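Side-chain contacts in putative flavoprotein (Bacteroides eggerthii, PDB 4ICI), which binds flavin mononucleotide in a flavodoxin-like fold and probably serves in electron transfer or a related redox reaction, though its exact role is not established: residues 108-112 with 113-117; 159-162 with 163-167. All blocks are in the same frame, centred on the assembly; numbering follows the deposited sequence.

Contact 1: residues 108-112 with 113-117; sequences TFIEG and HSLKG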
loop_
_atom_site.group_PDB
_atom_site.type_symbol
_atom_site.label_atom_id
_atom_site.label_comp_id
_atom_site.label_asym_id
_atom_site.label_seq_id
_atom_site.Cartn_x
_atom_site.Cartn_y
_atom_site.Cartn_z
ATOM N N THR A 108 5.902 -0.092 -8.466
ATOM C CA THR A 108 6.053 -1.321 -9.259
ATOM C C THR A 108 4.733 -2.104 -9.305
ATOM O O THR A 108 4.307 -2.559 -10.380
ATOM C CB THR A 108 7.146 -2.235 -8.703
ATOM O OG1 THR A 108 8.308 -1.438 -8.454
ATOM C CG2 THR A 108 7.432 -3.401 -9.651
ATOM N N PHE A 109 4.061 -2.205 -8.162
ATOM C CA PHE A 109 2.791 -2.889 -8.096
ATOM C C PHE A 109 1.729 -2.250 -9.001
ATOM O O PHE A 109 1.085 -2.937 -9.833
ATOM C CB PHE A 109 2.260 -2.936 -6.654
ATOM C CG PHE A 109 0.850 -3.440 -6.577
ATOM C CD1 PHE A 109 0.563 -4.774 -6.805
ATOM C CD2 PHE A 109 -0.210 -2.561 -6.273
ATOM C CE1 PHE A 109 -0.746 -5.233 -6.768
ATOM C CE2 PHE A 109 -1.502 -3.038 -6.256
ATOM C CZ PHE A 109 -1.758 -4.355 -6.501
ATOM N N ILE A 110 1.551 -0.939 -8.853
ATOM C CA ILE A 110 0.503 -0.224 -9.596
ATOM C C ILE A 110 0.765 -0.333 -11.102
ATOM O O ILE A 110 -0.163 -0.543 -11.879
ATOM C CB ILE A 110 0.405 1.233 -9.144
ATOM C CG1 ILE A 110 -0.176 1.310 -7.730
ATOM C CG2 ILE A 110 -0.450 2.089 -10.129
ATOM C CD1 ILE A 110 0.028 2.653 -7.070
ATOM N N GLU A 111 2.028 -0.189 -11.504
ATOM C CA GLU A 111 2.356 -0.180 -12.920
ATOM C C GLU A 111 2.313 -1.568 -13.574
ATOM O O GLU A 111 2.220 -1.702 -14.815
ATOM C CB GLU A 111 3.703 0.513 -13.134
ATOM C CG GLU A 111 3.631 1.974 -12.816
ATOM C CD GLU A 111 4.946 2.705 -12.868
ATOM O OE1 GLU A 111 5.965 2.104 -13.323
ATOM O OE2 GLU A 111 4.944 3.892 -12.459
ATOM N N GLY A 112 2.340 -2.606 -12.760
ATOM C CA GLY A 112 2.345 -3.968 -13.252
ATOM C C GLY A 112 1.008 -4.689 -13.210
ATOM O O GLY A 112 0.910 -5.833 -13.656
ATOM N N HIS A 113 -0.010 -4.051 -12.622
ATOM C CA HIS A 113 -1.343 -4.629 -12.503
ATOM C C HIS A 113 -2.353 -3.643 -13.104
ATOM O O HIS A 113 -2.285 -2.467 -12.798
ATOM C CB HIS A 113 -1.666 -4.900 -11.033
ATOM C CG HIS A 113 -0.829 -5.982 -10.407
ATOM N ND1 HIS A 113 0.469 -5.784 -9.992
ATOM C CD2 HIS A 113 -1.119 -7.272 -10.111
ATOM C CE1 HIS A 113 0.942 -6.904 -9.475
ATOM N NE2 HIS A 113 -0.002 -7.827 -9.536
ATOM N N SER A 114 -3.287 -4.107 -13.922
ATOM C CA SER A 114 -4.326 -3.226 -14.434
ATOM C C SER A 114 -5.336 -2.941 -13.329
ATOM O O SER A 114 -5.978 -3.860 -12.820
ATOM C CB SER A 114 -5.041 -3.813 -15.639
ATOM O OG SER A 114 -6.027 -2.875 -16.081
ATOM N N LEU A 115 -5.416 -1.680 -12.941
ATOM C CA LEU A 115 -6.333 -1.239 -11.908
ATOM C C LEU A 115 -7.418 -0.321 -12.481
ATOM O O LEU A 115 -8.246 0.216 -11.735
ATOM C CB LEU A 115 -5.553 -0.530 -10.795
ATOM C CG LEU A 115 -4.502 -1.410 -10.098
ATOM C CD1 LEU A 115 -3.736 -0.554 -9.097
ATOM C CD2 LEU A 115 -5.128 -2.628 -9.403
ATOM N N LYS A 116 -7.427 -0.172 -13.802
ATOM C CA LYS A 116 -8.502 0.541 -14.508
ATOM C C LYS A 116 -9.876 -0.007 -14.156
ATOM O O LYS A 116 -10.077 -1.220 -14.113
ATOM C CB LYS A 116 -8.269 0.449 -16.023
ATOM C CG LYS A 116 -9.346 1.102 -16.891
ATOM C CD LYS A 116 -8.937 1.162 -18.374
ATOM C CE LYS A 116 -9.043 -0.191 -19.035
ATOM N NZ LYS A 116 -9.026 -0.073 -20.522
ATOM N N GLY A 117 -10.799 0.899 -13.830
ATOM C CA GLY A 117 -12.155 0.531 -13.495
ATOM C C GLY A 117 -12.402 0.184 -12.046
ATOM O O GLY A 117 -13.541 0.151 -11.624
#

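Contact 2: residues 159-162 with 163-167; sequences KAIR and AWLDV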
loop_
_atom_site.group_PDB
_atom_site.type_symbol
_atom_site.label_atom_id
_atom_site.label_comp_id
_atom_site.label_asym_id
_atom_site.label_seq_id
_atom_site.Cartn_x
_atom_site.Cartn_y
_atom_site.Cartn_z
ATOM N N LYS A 159 -14.496 -1.617 14.227
ATOM C CA LYS A 159 -15.446 -0.500 14.282
ATOM C C LYS A 159 -14.896 0.721 13.561
ATOM O O LYS A 159 -15.636 1.426 12.855
ATOM C CB LYS A 159 -15.807 -0.133 15.731
ATOM C CG LYS A 159 -16.684 -1.155 16.436
ATOM C CD LYS A 159 -16.861 -0.794 17.896
ATOM C CE LYS A 159 -17.797 -1.794 18.572
ATOM N NZ LYS A 159 -17.746 -1.730 20.075
ATOM N N ALA A 160 -13.612 0.977 13.718
ATOM C CA ALA A 160 -13.003 2.129 13.059
ATOM C C ALA A 160 -12.897 1.892 11.551
ATOM O O ALA A 160 -13.110 2.817 10.755
ATOM C CB ALA A 160 -11.656 2.444 13.667
ATOM N N ILE A 161 -12.563 0.669 11.152
ATOM C CA ILE A 161 -12.503 0.323 9.731
ATOM C C ILE A 161 -13.873 0.487 9.093
ATOM O O ILE A 161 -14.003 1.103 8.032
ATOM C CB ILE A 161 -11.930 -1.096 9.504
ATOM C CG1 ILE A 161 -10.437 -1.106 9.869
ATOM C CG2 ILE A 161 -12.222 -1.577 8.048
ATOM C CD1 ILE A 161 -9.801 -2.494 10.073
ATOM N N ARG A 162 -14.912 -0.021 9.750
ATOM C CA ARG A 162 -16.242 0.075 9.188
ATOM C C ARG A 162 -16.678 1.530 9.033
ATOM O O ARG A 162 -17.298 1.876 8.036
ATOM C CB ARG A 162 -17.239 -0.751 10.013
ATOM C CG ARG A 162 -16.909 -2.239 9.904
ATOM C CD ARG A 162 -18.042 -3.143 10.388
ATOM N NE ARG A 162 -17.620 -4.543 10.370
ATOM C CZ ARG A 162 -17.429 -5.276 9.268
ATOM N NH1 ARG A 162 -17.627 -4.766 8.045
ATOM N NH2 ARG A 162 -17.039 -6.543 9.388
ATOM N N ALA A 163 -16.337 2.383 9.993
ATOM C CA ALA A 163 -16.722 3.795 9.914
ATOM C C ALA A 163 -16.030 4.473 8.717
ATOM O O ALA A 163 -16.649 5.210 7.955
ATOM C CB ALA A 163 -16.382 4.530 11.252
ATOM N N TRP A 164 -14.725 4.242 8.570
ATOM C CA TRP A 164 -13.975 4.733 7.411
ATOM C C TRP A 164 -14.643 4.312 6.095
ATOM O O TRP A 164 -14.864 5.134 5.185
ATOM C CB TRP A 164 -12.557 4.167 7.491
ATOM C CG TRP A 164 -11.718 4.193 6.225
ATOM C CD1 TRP A 164 -11.693 5.136 5.224
ATOM C CD2 TRP A 164 -10.715 3.248 5.900
ATOM N NE1 TRP A 164 -10.716 4.829 4.310
ATOM C CE2 TRP A 164 -10.102 3.671 4.699
ATOM C CE3 TRP A 164 -10.246 2.103 6.526
ATOM C CZ2 TRP A 164 -9.051 2.969 4.113
ATOM C CZ3 TRP A 164 -9.232 1.385 5.928
ATOM C CH2 TRP A 164 -8.631 1.826 4.750
ATOM N N LEU A 165 -14.948 3.017 5.974
ATOM C CA LEU A 165 -15.498 2.513 4.718
ATOM C C LEU A 165 -16.912 3.030 4.411
ATOM O O LEU A 165 -17.267 3.229 3.245
ATOM C CB LEU A 165 -15.385 0.997 4.623
ATOM C CG LEU A 165 -13.920 0.517 4.703
ATOM C CD1 LEU A 165 -13.878 -0.973 4.459
ATOM C CD2 LEU A 165 -12.979 1.280 3.776
ATOM N N ASP A 166 -17.666 3.352 5.447
ATOM C CA ASP A 166 -18.940 4.037 5.227
ATOM C C ASP A 166 -18.745 5.455 4.720
ATOM O O ASP A 166 -19.453 5.911 3.802
ATOM C CB ASP A 166 -19.768 4.094 6.516
ATOM C CG ASP A 166 -20.408 2.755 6.883
ATOM O OD1 ASP A 166 -20.449 1.815 6.039
ATOM O OD2 ASP A 166 -20.915 2.647 8.042
ATOM N N VAL A 167 -17.774 6.169 5.281
ATOM C CA VAL A 167 -17.486 7.545 4.817
ATOM C C VAL A 167 -17.123 7.557 3.337
ATOM O O VAL A 167 -17.580 8.430 2.577
ATOM C CB VAL A 167 -16.355 8.202 5.666
ATOM C CG1 VAL A 167 -15.794 9.491 5.034
ATOM C CG2 VAL A 167 -16.853 8.474 7.077
HETATM O O HOH W 1 -18.487 -0.255 6.525
#

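Contact 1: residues 108-112 with 113-117
Phe109 and His113 cross at about a right angle near the C-terminal end of helix 104-112. The CD1-CE1 side of the phenyl ring meets the imidazole: Phe109 CE1 stands 3.5 Å above the centre of one face of the His113 ring, and Phe109 CD1 comes to 3.3 Å from His113 ND1. The two planes meet at 37°, an oblique pairing. With CG anti to the carbonyl carbon (chi1 -67°), the imidazole folds back toward the helix, where His113 ND1 donates a bond of 2.9 Å to Phe109 O, the oxygen lying close to the imidazole plane. That oxygen also receives Gly112 N, so a carbonyl of the last helical turn is gripped by two donors. The contact belongs to a beta-alpha-beta crossover of the flavodoxin-like fold: helix 104-112 links the parallel neighbours 90-96 and 119-125, and 113-117 begins the return from helix to strand. The other nitrogen, His113 NE2, accepts from Lys82 N, which makes a histidine apt here: one flat ring ties the helix end to a neighbouring loop. Were His113 replaced by alanine, Phe109 O would probably lose its side-chain donor, Lys82 N its acceptor, and Phe109 CD1 and CE1 the imidazole they lean on. Leu115 directs its CB toward 108-112, and its CD1 lies 4.2 Å from Ile110 CG1 and 4.4 Å from Phe109 CE2. These three apolar chains also reach strand 90-96, through Ile93 and Val91.

Contact 2: residues 159-162 with 163-167
Trp164 N donates to Ala160 O at 3.1 Å and Leu165 N to Ile161 O at 3.0 Å, two of the backbone hydrogen bonds that join the halves of this helix in the regular i+4 to i pattern. Apolar contact lies on the buried face: Ile161 and Leu165, one turn apart, lie alongside each other on the same flank of the helix, with Ile161 CG2 4.0 Å from Leu165 CD1. Ile161 CG2 also approaches Trp164 CE3, at 4.4 Å. The helix 158-168 is the last of a flavodoxin-like, five-stranded parallel alpha/beta fold; Ile161, Trp164 and Leu165 pack on helix 26-38, where branched and broad apolar chains suit the interface. Trp164 CG is anti to the backbone N (chi1 163°), which swings the indole toward the edge strand 146-152. Leu165 CD2 lies 3.7 Å above one face of the Trp164 indole, over its centre. Among the polar contacts, Trp164 NE1 bonds to Glu149 O, while the Arg162 and Asp166 side chains keep to the exposed side. A water donates to both Arg162 O and Asp166 OD1, each at 2.9 Å, bridging successive turns beside the bond from Asp166 N to Arg162 O. The extended Arg162 chain brings NH2 to Glu158 OE2 in a salt bridge, one turn back.

Contacts 1 and 2 come in series along the chain and do not touch: their centres are 25 Å apart and their nearest atoms about 14 Å. They lie on different helices of one flavodoxin-type domain. Contact 1 lies at the C-terminal end of helix 104-112 next to strand 90-96, the middle of the five-stranded sheet, whereas contact 2 sits in helix 158-168 beside strand 146-152, at one margin of it. Contact 1 is about 12 Å from the centre of the chain and contact 2 about 18 Å, centre to centre. The flavin mononucleotide pocket is formed by residues between 22 and 129, so none of 159-167 belongs to it; that span alone does not show whether any of 108-117 touches the flavin.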